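Local coordinates for DUF917 domain-containing protein (Chromobacterium violaceum, PDB 2O3I) that is of unknown function but belongs to the DUF917 family, whose two domains resemble those of S-methyl thiohydantoin desulfurase, at residues 25-31 with 109-115; 63-69 with 203-209; 79-85 with 158-162; 89-93 with 154-158; 138-142 with 184-188. The protein carries 2 engineered substitutions. One frame throughout, in Å; residues are numbered along the deposited sequence.

Interaction 1: residues 25-31 with 109-115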
# COMPACT_ATOMS: atom_id res chain seq x y z
N GLY A 25 -13.83 18.28 -5.13
CA GLY A 25 -13.83 18.66 -3.72
C GLY A 25 -14.83 17.96 -2.81
O GLY A 25 -15.03 18.38 -1.67
N GLY A 26 -15.47 16.90 -3.30
CA GLY A 26 -16.43 16.18 -2.49
C GLY A 26 -17.84 16.69 -2.71
O GLY A 26 -18.04 17.88 -2.93
N THR A 27 -18.82 15.80 -2.63
CA THR A 27 -20.22 16.16 -2.83
C THR A 27 -20.81 16.88 -1.63
O THR A 27 -20.41 16.65 -0.49
CB THR A 27 -21.10 14.92 -3.07
OG1 THR A 27 -21.17 14.16 -1.86
CG2 THR A 27 -20.52 14.05 -4.18
N MSE A 28 -21.76 17.76 -1.91
CA MSE A 28 -22.44 18.50 -0.86
C MSE A 28 -23.27 17.47 -0.10
O MSE A 28 -23.54 17.63 1.09
CB MSE A 28 -23.35 19.57 -1.47
CG MSE A 28 -22.60 20.73 -2.09
SE MSE A 28 -23.76 21.86 -3.15
CE MSE A 28 -24.63 22.85 -1.75
N ILE A 29 -23.65 16.41 -0.80
CA ILE A 29 -24.44 15.35 -0.20
C ILE A 29 -23.74 14.77 1.02
O ILE A 29 -24.32 14.71 2.11
CB ILE A 29 -24.69 14.24 -1.22
CG1 ILE A 29 -25.32 14.85 -2.49
CG2 ILE A 29 -25.58 13.16 -0.60
CD1 ILE A 29 -25.49 13.88 -3.66
N SER A 30 -22.49 14.35 0.85
CA SER A 30 -21.73 13.79 1.95
C SER A 30 -21.36 14.87 2.96
O SER A 30 -21.20 14.60 4.14
CB SER A 30 -20.48 13.07 1.45
OG SER A 30 -19.48 13.98 1.01
N ALA A 31 -21.20 16.11 2.48
CA ALA A 31 -20.86 17.21 3.38
C ALA A 31 -22.04 17.50 4.29
O ALA A 31 -21.87 17.76 5.48
CB ALA A 31 -20.49 18.45 2.58
N SER A 109 -10.05 23.37 -1.53
CA SER A 109 -11.36 24.00 -1.41
C SER A 109 -12.43 23.09 -2.00
O SER A 109 -12.33 22.69 -3.15
CB SER A 109 -11.40 25.34 -2.15
OG SER A 109 -10.77 26.36 -1.41
N GLY A 110 -13.44 22.77 -1.20
CA GLY A 110 -14.51 21.91 -1.67
C GLY A 110 -15.50 21.65 -0.57
O GLY A 110 -15.20 21.85 0.60
N ALA A 111 -16.68 21.18 -0.94
CA ALA A 111 -17.74 20.90 0.03
C ALA A 111 -17.32 20.09 1.25
O ALA A 111 -17.71 20.43 2.37
CB ALA A 111 -18.92 20.22 -0.66
N LEU A 112 -16.52 19.05 1.05
CA LEU A 112 -16.08 18.19 2.16
C LEU A 112 -14.90 18.72 2.96
O LEU A 112 -14.89 18.67 4.19
CB LEU A 112 -15.68 16.82 1.63
CG LEU A 112 -16.65 15.65 1.68
CD1 LEU A 112 -15.87 14.40 1.26
CD2 LEU A 112 -17.24 15.47 3.09
N GLY A 113 -13.90 19.20 2.22
CA GLY A 113 -12.69 19.72 2.81
C GLY A 113 -12.78 20.56 4.07
O GLY A 113 -12.23 20.18 5.11
N PHE A 114 -13.47 21.69 3.98
CA PHE A 114 -13.59 22.56 5.13
C PHE A 114 -14.45 21.92 6.22
O PHE A 114 -14.13 22.03 7.41
CB PHE A 114 -14.14 23.93 4.70
CG PHE A 114 -13.20 24.70 3.80
CD1 PHE A 114 -11.93 25.06 4.24
CD2 PHE A 114 -13.59 25.07 2.52
CE1 PHE A 114 -11.05 25.78 3.40
CE2 PHE A 114 -12.73 25.78 1.67
CZ PHE A 114 -11.46 26.14 2.11
N VAL A 115 -15.51 21.23 5.83
CA VAL A 115 -16.41 20.58 6.77
C VAL A 115 -15.66 19.56 7.63
O VAL A 115 -15.71 19.61 8.86
CB VAL A 115 -17.59 19.88 6.02
CG1 VAL A 115 -18.51 19.17 7.01
CG2 VAL A 115 -18.38 20.92 5.24
O HOH W 1 -17.31 20.47 -3.58
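Gly25 and Gly110 bring their backbones to 3.9 Å, CA to CA, where a glycine-rich turn leading into helix 28-35 meets the beginning of a second helical segment. Thr27 holds the N-cap of the first helix, and the glycine turn packs against the start of the segment that runs on as helix 111-124. The tight part is the buried side formed by Ala31, Ala111 and Val115. The methyl groups of Ala31 and Ala111 are 4.0 Å apart; alanine suits both places because it lets the helices approach closely while filling the interface. Val115, one turn further on, reaches the same methyl of Ala31 through its CG2, at 4.2 Å. Leu112 is partly exposed yet well packed, its branched end spread against Ser30 OG, which is 3.4 Å from Leu112 CG. The more open side is the partly exposed glycine edge. Gly25 has a positive phi (86°), which glycine accepts easily, and its O takes the N-H of Leu112 in a nearly straight bond (3.2 Å, 165°). Next to the backbone of Gly26 and Ala111 a water bridges the two segments, donating to Gly26 O and accepting from Ala111 N, at 2.8 Å from each.

Interaction 2: residues 63-69 with 203-209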
# COMPACT_ATOMS: atom_id res chain seq x y z
N VAL A 63 -1.59 20.00 10.81
CA VAL A 63 -1.60 18.82 9.96
C VAL A 63 -2.79 18.92 9.01
O VAL A 63 -3.85 19.45 9.36
CB VAL A 63 -1.78 17.51 10.75
CG1 VAL A 63 -1.43 16.32 9.87
CG2 VAL A 63 -0.90 17.53 11.99
N MSE A 64 -2.61 18.40 7.80
CA MSE A 64 -3.67 18.40 6.80
C MSE A 64 -4.54 17.20 7.14
O MSE A 64 -4.02 16.13 7.47
CB MSE A 64 -3.07 18.23 5.40
CG MSE A 64 -4.09 18.15 4.27
SE MSE A 64 -4.91 16.39 4.04
CE MSE A 64 -3.85 15.79 2.51
N VAL A 65 -5.86 17.37 7.10
CA VAL A 65 -6.75 16.25 7.39
C VAL A 65 -7.88 16.21 6.38
O VAL A 65 -8.33 17.24 5.90
CB VAL A 65 -7.35 16.33 8.84
CG1 VAL A 65 -8.31 17.52 8.98
CG2 VAL A 65 -8.06 15.04 9.16
N ALA A 66 -8.34 15.00 6.04
CA ALA A 66 -9.42 14.86 5.07
C ALA A 66 -9.94 13.44 4.94
O ALA A 66 -9.52 12.52 5.65
CB ALA A 66 -8.94 15.35 3.70
N TYR A 67 -10.89 13.28 4.03
CA TYR A 67 -11.47 11.99 3.71
C TYR A 67 -10.89 11.69 2.33
O TYR A 67 -10.67 12.59 1.53
CB TYR A 67 -13.00 12.08 3.65
CG TYR A 67 -13.71 11.45 4.83
CD1 TYR A 67 -14.70 12.15 5.51
CD2 TYR A 67 -13.41 10.15 5.24
CE1 TYR A 67 -15.38 11.58 6.58
CE2 TYR A 67 -14.09 9.57 6.31
CZ TYR A 67 -15.08 10.29 6.97
OH TYR A 67 -15.76 9.72 8.03
N MSE A 68 -10.63 10.41 2.07
CA MSE A 68 -10.07 9.99 0.79
C MSE A 68 -10.74 8.67 0.37
O MSE A 68 -11.13 7.86 1.23
CB MSE A 68 -8.55 9.79 0.94
CG MSE A 68 -7.80 9.33 -0.30
SE MSE A 68 -5.92 8.90 0.06
CE MSE A 68 -5.08 10.10 -1.20
N GLY A 69 -10.90 8.47 -0.93
CA GLY A 69 -11.52 7.24 -1.40
C GLY A 69 -12.73 7.43 -2.29
O GLY A 69 -12.97 8.52 -2.82
N PHE A 203 -12.65 3.66 1.43
CA PHE A 203 -12.47 5.04 1.88
C PHE A 203 -11.83 5.09 3.26
O PHE A 203 -11.72 4.07 3.94
CB PHE A 203 -13.80 5.80 1.92
CG PHE A 203 -14.61 5.56 3.17
CD1 PHE A 203 -15.23 4.33 3.40
CD2 PHE A 203 -14.73 6.55 4.14
CE1 PHE A 203 -15.96 4.10 4.57
CE2 PHE A 203 -15.45 6.33 5.31
CZ PHE A 203 -16.07 5.11 5.53
N GLY A 204 -11.42 6.29 3.67
CA GLY A 204 -10.80 6.43 4.98
C GLY A 204 -10.30 7.82 5.29
O GLY A 204 -10.16 8.66 4.39
N GLY A 205 -10.03 8.08 6.56
CA GLY A 205 -9.52 9.37 6.96
C GLY A 205 -8.04 9.46 6.64
O GLY A 205 -7.31 8.46 6.69
N LEU A 206 -7.59 10.66 6.30
CA LEU A 206 -6.18 10.88 6.00
C LEU A 206 -5.62 12.04 6.80
O LEU A 206 -6.29 13.06 6.99
CB LEU A 206 -6.00 11.16 4.50
CG LEU A 206 -4.64 11.73 4.06
CD1 LEU A 206 -3.53 10.71 4.29
CD2 LEU A 206 -4.73 12.11 2.59
N ALA A 207 -4.40 11.87 7.27
CA ALA A 207 -3.72 12.91 8.03
C ALA A 207 -2.26 12.86 7.59
O ALA A 207 -1.57 11.86 7.79
CB ALA A 207 -3.84 12.66 9.53
N MSE A 208 -1.80 13.95 6.97
CA MSE A 208 -0.43 14.02 6.49
C MSE A 208 0.06 15.46 6.46
O MSE A 208 -0.69 16.39 6.78
CB MSE A 208 -0.31 13.38 5.10
CG MSE A 208 -1.14 14.05 4.00
SE MSE A 208 -1.09 13.07 2.32
CE MSE A 208 0.64 13.66 1.68
N TRP A 209 1.32 15.64 6.07
CA TRP A 209 1.91 16.97 5.98
C TRP A 209 1.92 17.73 7.32
O TRP A 209 1.54 18.91 7.39
CB TRP A 209 1.21 17.79 4.89
CG TRP A 209 1.67 17.45 3.48
CD1 TRP A 209 2.96 17.21 3.08
CD2 TRP A 209 0.87 17.40 2.29
NE1 TRP A 209 3.01 17.01 1.73
CE2 TRP A 209 1.75 17.12 1.21
CE3 TRP A 209 -0.50 17.55 2.03
CZ2 TRP A 209 1.30 17.00 -0.11
CZ3 TRP A 209 -0.95 17.43 0.72
CH2 TRP A 209 -0.05 17.16 -0.34
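Met64 and Met208, both selenomethionine, run side by side and point the same way from neighbouring strands. Met64 leaves the backbone with CG anti to N (chi1 178°), then bends twice, which carries its CE back across to the partner strand. There the methyl is 3.5 Å from Met208 CG and 3.8 Å from Leu206 CD2, and it also meets the six-membered part of the Trp209 indole obliquely. Met208 turns its own CE over that indole, 3.6 Å above the plane and over the centre. Flexible, polarisable chains suit this position, since they can mould themselves to a rigid ring. Strands 63-69 and 203-209 are antiparallel neighbours inside the large mixed sheet, and their pairing joins the segment of the N-terminal family region to that of the C-terminal one. Six backbone hydrogen bonds hold them, two each in the pairs Met64-Met208, Ala66-Leu206 and Met68-Gly204. Helix 183-194 covers the face carrying Met68, and helix 81-96 that of Val65, Tyr67 and Ala207. On the latter face Tyr67 and Phe203 also lie side by side, but their planes are inclined at 43° with centroids 5.8 Å apart, so they neither stack nor meet edge to face. Tyr67 CE2 comes to the edge of the Phe203 ring, 3.7 Å from Phe203 CE2, while the Tyr67 hydroxyl is hydrogen-bonded to Glu161 OE2. Gly205, opposite Tyr67, has no side chain to obstruct that ring. At the far end Gly69 CA and Phe203 CA close to 4.1 Å, with Gly69 at a positive phi that suits glycine.

Interaction 3: residues 79-85 with 158-162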
# COMPACT_ATOMS: atom_id res chain seq x y z
N TRP A 79 -20.54 10.39 10.86
CA TRP A 79 -19.56 11.04 11.74
C TRP A 79 -18.17 10.82 11.13
O TRP A 79 -17.91 9.78 10.54
CB TRP A 79 -19.62 10.46 13.15
CG TRP A 79 -21.03 10.28 13.65
CD1 TRP A 79 -21.90 9.27 13.33
CD2 TRP A 79 -21.75 11.16 14.52
NE1 TRP A 79 -23.11 9.47 13.95
CE2 TRP A 79 -23.05 10.62 14.68
CE3 TRP A 79 -21.43 12.35 15.18
CZ2 TRP A 79 -24.02 11.23 15.48
CZ3 TRP A 79 -22.39 12.96 15.97
CH2 TRP A 79 -23.68 12.40 16.11
N PRO A 80 -17.27 11.80 11.25
CA PRO A 80 -15.92 11.66 10.69
C PRO A 80 -14.94 10.87 11.55
O PRO A 80 -13.88 11.38 11.92
CB PRO A 80 -15.49 13.11 10.52
CG PRO A 80 -16.07 13.75 11.73
CD PRO A 80 -17.47 13.16 11.80
N ASN A 81 -15.29 9.63 11.87
CA ASN A 81 -14.42 8.80 12.70
C ASN A 81 -13.03 8.62 12.09
O ASN A 81 -12.03 8.73 12.80
CB ASN A 81 -15.06 7.43 12.95
CG ASN A 81 -16.20 7.49 13.94
OD1 ASN A 81 -16.49 8.54 14.50
ND2 ASN A 81 -16.84 6.34 14.18
N GLY A 82 -12.97 8.35 10.79
CA GLY A 82 -11.68 8.16 10.14
C GLY A 82 -10.75 9.35 10.29
O GLY A 82 -9.64 9.20 10.80
N PRO A 83 -11.16 10.55 9.84
CA PRO A 83 -10.31 11.74 9.95
C PRO A 83 -9.94 12.06 11.41
O PRO A 83 -8.81 12.43 11.70
CB PRO A 83 -11.18 12.84 9.32
CG PRO A 83 -11.90 12.09 8.25
CD PRO A 83 -12.32 10.81 8.97
N VAL A 84 -10.91 11.91 12.31
CA VAL A 84 -10.65 12.17 13.72
C VAL A 84 -9.56 11.21 14.21
O VAL A 84 -8.60 11.62 14.89
CB VAL A 84 -11.94 11.96 14.56
CG1 VAL A 84 -11.60 11.95 16.04
CG2 VAL A 84 -12.93 13.07 14.27
N GLU A 85 -9.69 9.94 13.86
CA GLU A 85 -8.71 8.95 14.28
C GLU A 85 -7.33 9.19 13.65
O GLU A 85 -6.30 8.97 14.30
CB GLU A 85 -9.21 7.54 13.92
CG GLU A 85 -8.57 6.45 14.76
CD GLU A 85 -8.97 6.54 16.22
OE1 GLU A 85 -8.09 6.37 17.09
OE2 GLU A 85 -10.17 6.76 16.49
N LEU A 158 -3.75 6.83 7.63
CA LEU A 158 -5.05 6.47 7.05
C LEU A 158 -5.81 5.75 8.16
O LEU A 158 -5.26 4.87 8.83
CB LEU A 158 -4.87 5.54 5.86
CG LEU A 158 -4.34 6.17 4.57
CD1 LEU A 158 -4.07 5.06 3.56
CD2 LEU A 158 -5.35 7.18 4.03
N ALA A 159 -7.07 6.11 8.36
CA ALA A 159 -7.85 5.50 9.42
C ALA A 159 -9.25 5.05 9.02
O ALA A 159 -9.88 5.65 8.15
CB ALA A 159 -7.93 6.46 10.60
N GLY A 160 -9.71 3.98 9.67
CA GLY A 160 -11.03 3.44 9.42
C GLY A 160 -12.04 4.04 10.39
O GLY A 160 -11.68 4.89 11.21
N GLU A 161 -13.29 3.60 10.31
CA GLU A 161 -14.34 4.13 11.17
C GLU A 161 -14.47 3.40 12.51
O GLU A 161 -15.11 3.91 13.44
CB GLU A 161 -15.69 4.08 10.44
CG GLU A 161 -15.73 4.94 9.17
CD GLU A 161 -15.62 6.43 9.46
OE1 GLU A 161 -16.50 6.96 10.18
OE2 GLU A 161 -14.65 7.07 8.98
N SER A 162 -13.86 2.22 12.62
CA SER A 162 -13.93 1.43 13.84
C SER A 162 -12.75 1.67 14.79
O SER A 162 -12.93 1.88 15.99
CB SER A 162 -14.01 -0.06 13.50
OG SER A 162 -12.92 -0.45 12.69
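The carboxylate of Glu161 and the amide of Asn81 lie in nearly parallel planes, only 7° apart, although the two side chains cross at about a right angle. The carboxylate is approached from above its plane by Gly82 N, which gives its hydrogen to Glu161 OE2 at 2.8 Å. Asn81 N adds a weak, long bond to Glu161 OE1. The amide works differently: Asn81 ND2 donates to the backbone carbonyl Glu161 O (3.1 Å), meeting it in the carbonyl plane on a lone pair, with that oxygen tilted 20° out of the amide plane. Asn81 OD1 bonds Tyr43, so both ends of the amide are used. Glu161 reaches the helix because its chain folds at chi2 (-66°), bringing the carboxylate back beneath the first turn; Tyr67 is a second partner of its OE2.

Pro80, centre of an inverse gamma turn, occupies the N-cap position of helix 81-96, where a proline costs no helical hydrogen bond. Two residues on, Gly82 lets the strand end come very close: Gly82 CA makes a C-H...O contact with Gly160 O at 3.4 Å. Ala159, the last residue of strand 156-159, has its CB only 3.2 Å from Gly82 O and 3.7 Å from Glu85 CB, a tight fit between helix and sheet that suits a small methyl.

The first N-H groups of a helix lack acceptors within it, and a carboxylate placed there supplies them. These bonds tie the strand's exit to the helix start, and the helix dipole probably favours the negative charge.

Interaction 4: residues 89-93 with 154-158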
# COMPACT_ATOMS: atom_id res chain seq x y z
N ALA A 89 -3.72 10.20 15.54
CA ALA A 89 -2.48 9.49 15.35
C ALA A 89 -1.39 10.54 15.16
O ALA A 89 -0.31 10.44 15.75
CB ALA A 89 -2.57 8.58 14.12
N ALA A 90 -1.68 11.57 14.37
CA ALA A 90 -0.71 12.63 14.11
C ALA A 90 -0.41 13.41 15.39
O ALA A 90 0.73 13.80 15.63
CB ALA A 90 -1.24 13.57 13.03
N ARG A 91 -1.43 13.62 16.21
CA ARG A 91 -1.25 14.33 17.47
C ARG A 91 -0.39 13.51 18.43
O ARG A 91 0.48 14.05 19.12
CB ARG A 91 -2.61 14.60 18.12
CG ARG A 91 -2.52 15.09 19.56
CD ARG A 91 -3.90 15.36 20.15
NE ARG A 91 -4.10 16.79 20.37
CZ ARG A 91 -5.26 17.33 20.73
NH1 ARG A 91 -6.33 16.57 20.89
NH2 ARG A 91 -5.34 18.64 20.92
N GLN A 92 -0.64 12.20 18.48
CA GLN A 92 0.14 11.33 19.36
C GLN A 92 1.61 11.34 18.94
O GLN A 92 2.52 11.40 19.78
CB GLN A 92 -0.42 9.90 19.31
CG GLN A 92 0.37 8.92 20.17
CD GLN A 92 -0.18 7.50 20.09
OE1 GLN A 92 -1.23 7.19 20.68
NE2 GLN A 92 0.52 6.64 19.36
N ARG A 93 1.86 11.27 17.64
CA ARG A 93 3.23 11.27 17.15
C ARG A 93 3.91 12.57 17.52
O ARG A 93 5.07 12.57 17.93
CB ARG A 93 3.26 11.09 15.62
CG ARG A 93 4.65 11.17 15.04
CD ARG A 93 5.55 10.07 15.60
NE ARG A 93 5.77 9.03 14.61
CZ ARG A 93 4.85 8.15 14.23
NH1 ARG A 93 3.64 8.18 14.77
NH2 ARG A 93 5.13 7.27 13.29
N THR A 154 5.10 12.32 4.46
CA THR A 154 4.91 11.25 5.44
C THR A 154 5.71 11.59 6.69
O THR A 154 6.62 12.40 6.65
CB THR A 154 5.41 9.90 4.90
OG1 THR A 154 6.84 9.93 4.79
CG2 THR A 154 4.82 9.61 3.54
N PRO A 155 5.37 10.97 7.83
CA PRO A 155 4.33 9.97 8.05
C PRO A 155 2.93 10.38 7.61
O PRO A 155 2.50 11.52 7.85
CB PRO A 155 4.39 9.74 9.56
CG PRO A 155 5.81 10.04 9.90
CD PRO A 155 6.07 11.28 9.08
N ALA A 156 2.24 9.46 6.95
CA ALA A 156 0.87 9.70 6.50
C ALA A 156 -0.00 8.73 7.29
O ALA A 156 0.39 7.58 7.51
CB ALA A 156 0.75 9.44 5.01
N PHE A 157 -1.17 9.18 7.73
CA PHE A 157 -2.03 8.30 8.50
C PHE A 157 -3.39 8.09 7.84
O PHE A 157 -4.08 9.05 7.51
CB PHE A 157 -2.23 8.88 9.91
CG PHE A 157 -0.95 9.12 10.67
CD1 PHE A 157 -0.22 8.05 11.21
CD2 PHE A 157 -0.45 10.41 10.83
CE1 PHE A 157 0.99 8.27 11.90
CE2 PHE A 157 0.75 10.64 11.51
CZ PHE A 157 1.47 9.57 12.04
N LEU A 158 -3.75 6.83 7.63
CA LEU A 158 -5.05 6.47 7.05
C LEU A 158 -5.81 5.75 8.16
O LEU A 158 -5.26 4.87 8.83
CB LEU A 158 -4.87 5.54 5.86
CG LEU A 158 -4.34 6.17 4.57
CD1 LEU A 158 -4.07 5.06 3.56
CD2 LEU A 158 -5.35 7.18 4.03
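Phe157 reaches from its strand to helix 81-96, and all the touching between the two segments is by van der Waals and CH-pi contact, with no hydrogen bond from one to the other. The CH-pi contact comes from Ala89, whose CB stands over one face of the ring, 4.0 Å from its centroid and 22° off the normal, somewhat toward the rim. Apolar packing follows on the next residue: Ala90 CA is 3.6 Å from Phe157 CE2, and its methyl also touches that side of the ring. Two successive alanines suit this turn of helix, because they leave room for a large ring to lie against the backbone itself.

The polar end of the contact belongs to Arg93. Its CG stands anti to the backbone N, and bends at chi2 and chi3 swing the guanidinium round to the ring, where Arg93 NH1 is 3.8 Å from Phe157 CZ. NH1 lies at the edge, and the planes are inclined at 67°, so this is not a stacked cation-pi contact. Arg93 NH2 pairs instead with Glu167 of strand 165-171 in a salt bridge, and the long chain of arginine lets it skirt the aromatic ring to get there. Pro155, preceded by a cis peptide bond, offers its CG to Arg93 NH2 at a looser 4.4 Å.

Phe157 is also bonded through its backbone to Ala207 of the neighbouring strand. The axes of helix 89-93 and strand 156-158 pass 9.5 Å apart, a separation usual for a helix packed on a sheet in a layered alpha/beta fold.

Interaction 5: residues 138-142 with 184-188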
# COMPACT_ATOMS: atom_id res chain seq x y z
N VAL A 138 -8.22 19.71 -6.48
CA VAL A 138 -7.33 19.16 -7.50
C VAL A 138 -7.39 17.64 -7.52
O VAL A 138 -7.65 17.01 -6.51
CB VAL A 138 -5.86 19.61 -7.25
CG1 VAL A 138 -5.78 21.13 -7.15
CG2 VAL A 138 -5.31 18.96 -5.99
N PRO A 139 -7.13 17.04 -8.70
CA PRO A 139 -7.17 15.58 -8.83
C PRO A 139 -6.06 14.83 -8.10
O PRO A 139 -6.24 13.66 -7.77
CB PRO A 139 -7.11 15.38 -10.34
CG PRO A 139 -6.22 16.48 -10.78
CD PRO A 139 -6.78 17.66 -9.99
N SER A 140 -4.92 15.48 -7.87
CA SER A 140 -3.84 14.79 -7.17
C SER A 140 -2.94 15.70 -6.33
O SER A 140 -2.82 16.89 -6.59
CB SER A 140 -3.00 13.97 -8.16
OG SER A 140 -2.00 14.77 -8.76
N LEU A 141 -2.31 15.10 -5.32
CA LEU A 141 -1.47 15.80 -4.35
C LEU A 141 -0.38 16.78 -4.80
O LEU A 141 -0.16 17.79 -4.13
CB LEU A 141 -0.84 14.77 -3.40
CG LEU A 141 -1.81 13.87 -2.62
CD1 LEU A 141 -1.01 12.86 -1.81
CD2 LEU A 141 -2.70 14.71 -1.70
N PRO A 142 0.32 16.51 -5.91
CA PRO A 142 1.36 17.47 -6.32
C PRO A 142 0.85 18.84 -6.77
O PRO A 142 1.63 19.77 -6.99
CB PRO A 142 2.11 16.73 -7.43
CG PRO A 142 1.07 15.78 -7.99
CD PRO A 142 0.38 15.28 -6.73
N SER A 184 5.10 13.24 -3.76
CA SER A 184 3.68 13.37 -3.45
C SER A 184 2.88 12.36 -4.27
O SER A 184 2.00 11.66 -3.75
CB SER A 184 3.19 14.78 -3.77
OG SER A 184 3.91 15.75 -3.03
N THR A 185 3.19 12.31 -5.56
CA THR A 185 2.51 11.39 -6.48
C THR A 185 2.68 9.95 -6.00
O THR A 185 1.72 9.18 -5.95
CB THR A 185 3.06 11.53 -7.93
OG1 THR A 185 2.79 12.85 -8.43
CG2 THR A 185 2.40 10.51 -8.86
N VAL A 186 3.92 9.59 -5.66
CA VAL A 186 4.22 8.24 -5.19
C VAL A 186 3.40 7.91 -3.95
O VAL A 186 2.80 6.84 -3.86
CB VAL A 186 5.73 8.09 -4.85
CG1 VAL A 186 6.03 6.65 -4.47
CG2 VAL A 186 6.59 8.52 -6.04
N VAL A 187 3.38 8.83 -2.99
CA VAL A 187 2.63 8.62 -1.77
C VAL A 187 1.16 8.39 -2.08
O VAL A 187 0.53 7.48 -1.55
CB VAL A 187 2.78 9.83 -0.82
CG1 VAL A 187 1.71 9.79 0.27
CG2 VAL A 187 4.17 9.82 -0.20
N GLU A 188 0.61 9.21 -2.97
CA GLU A 188 -0.79 9.08 -3.34
C GLU A 188 -1.04 7.74 -4.04
O GLU A 188 -2.07 7.11 -3.85
CB GLU A 188 -1.19 10.22 -4.26
CG GLU A 188 -2.66 10.27 -4.59
CD GLU A 188 -2.99 11.39 -5.54
OE1 GLU A 188 -2.48 11.37 -6.68
OE2 GLU A 188 -3.74 12.31 -5.15
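Leu141 lays its branched end obliquely across the aliphatic part of Glu188, with Leu141 CD1 3.6 Å from Glu188 CB. The glutamate stretches out straight, CG anti to the backbone N (chi1 -174°), so its carboxylate passes beyond the leucine to the loop backbone. There Leu141 N donates to Glu188 OE2 (3.1 Å, 150°), coming from above the carboxylate plane. A buried acid needs partners of this kind: OE2 also forms a salt bridge with Arg192, one turn further along the same helix, which probably helps to keep the group charged. Glutamate suits the place since its methylene groups pack against leucine while its tip serves the N-H of the turn.

Beside this pair Pro142 crosses Thr185 at about a right angle, with Pro142 CG 3.4 Å from Thr185 OG1. The Ser184 CB is small enough to fit beneath the turn, 4.0 Å from Leu141 CB.

Residues 138-142 belong to the connection between strand 127-129 and helix 145-148. Leu141 is wedged between helix 183-194 and strand 203-211, where it touches Met208 and Trp209, while Pro142 lies against Ser372 of helix 367-379.

Overall arrangement
Interactions 1 and 2 are the buried contacts: the first, with its centre about 7 Å from that of the chain, brings a glycine turn and a helix start against the segment leading into another helix, through glycines and alanines, and the second joins strands by a ladder of backbone bonds. Interactions 3, 4 and 5 are only partly buried. In 3 and 5 a glutamate accepts backbone N-H groups, while 4 rests on an aromatic ring. Interactions 3 and 4 hold the same helix 81-96 to strand 156-159, at the helix start and further along. Both touch interaction 2, since strands 156-159 and 203-211 are neighbours in the sheet. Interaction 5 abuts strand 203-211 of interaction 2 as well.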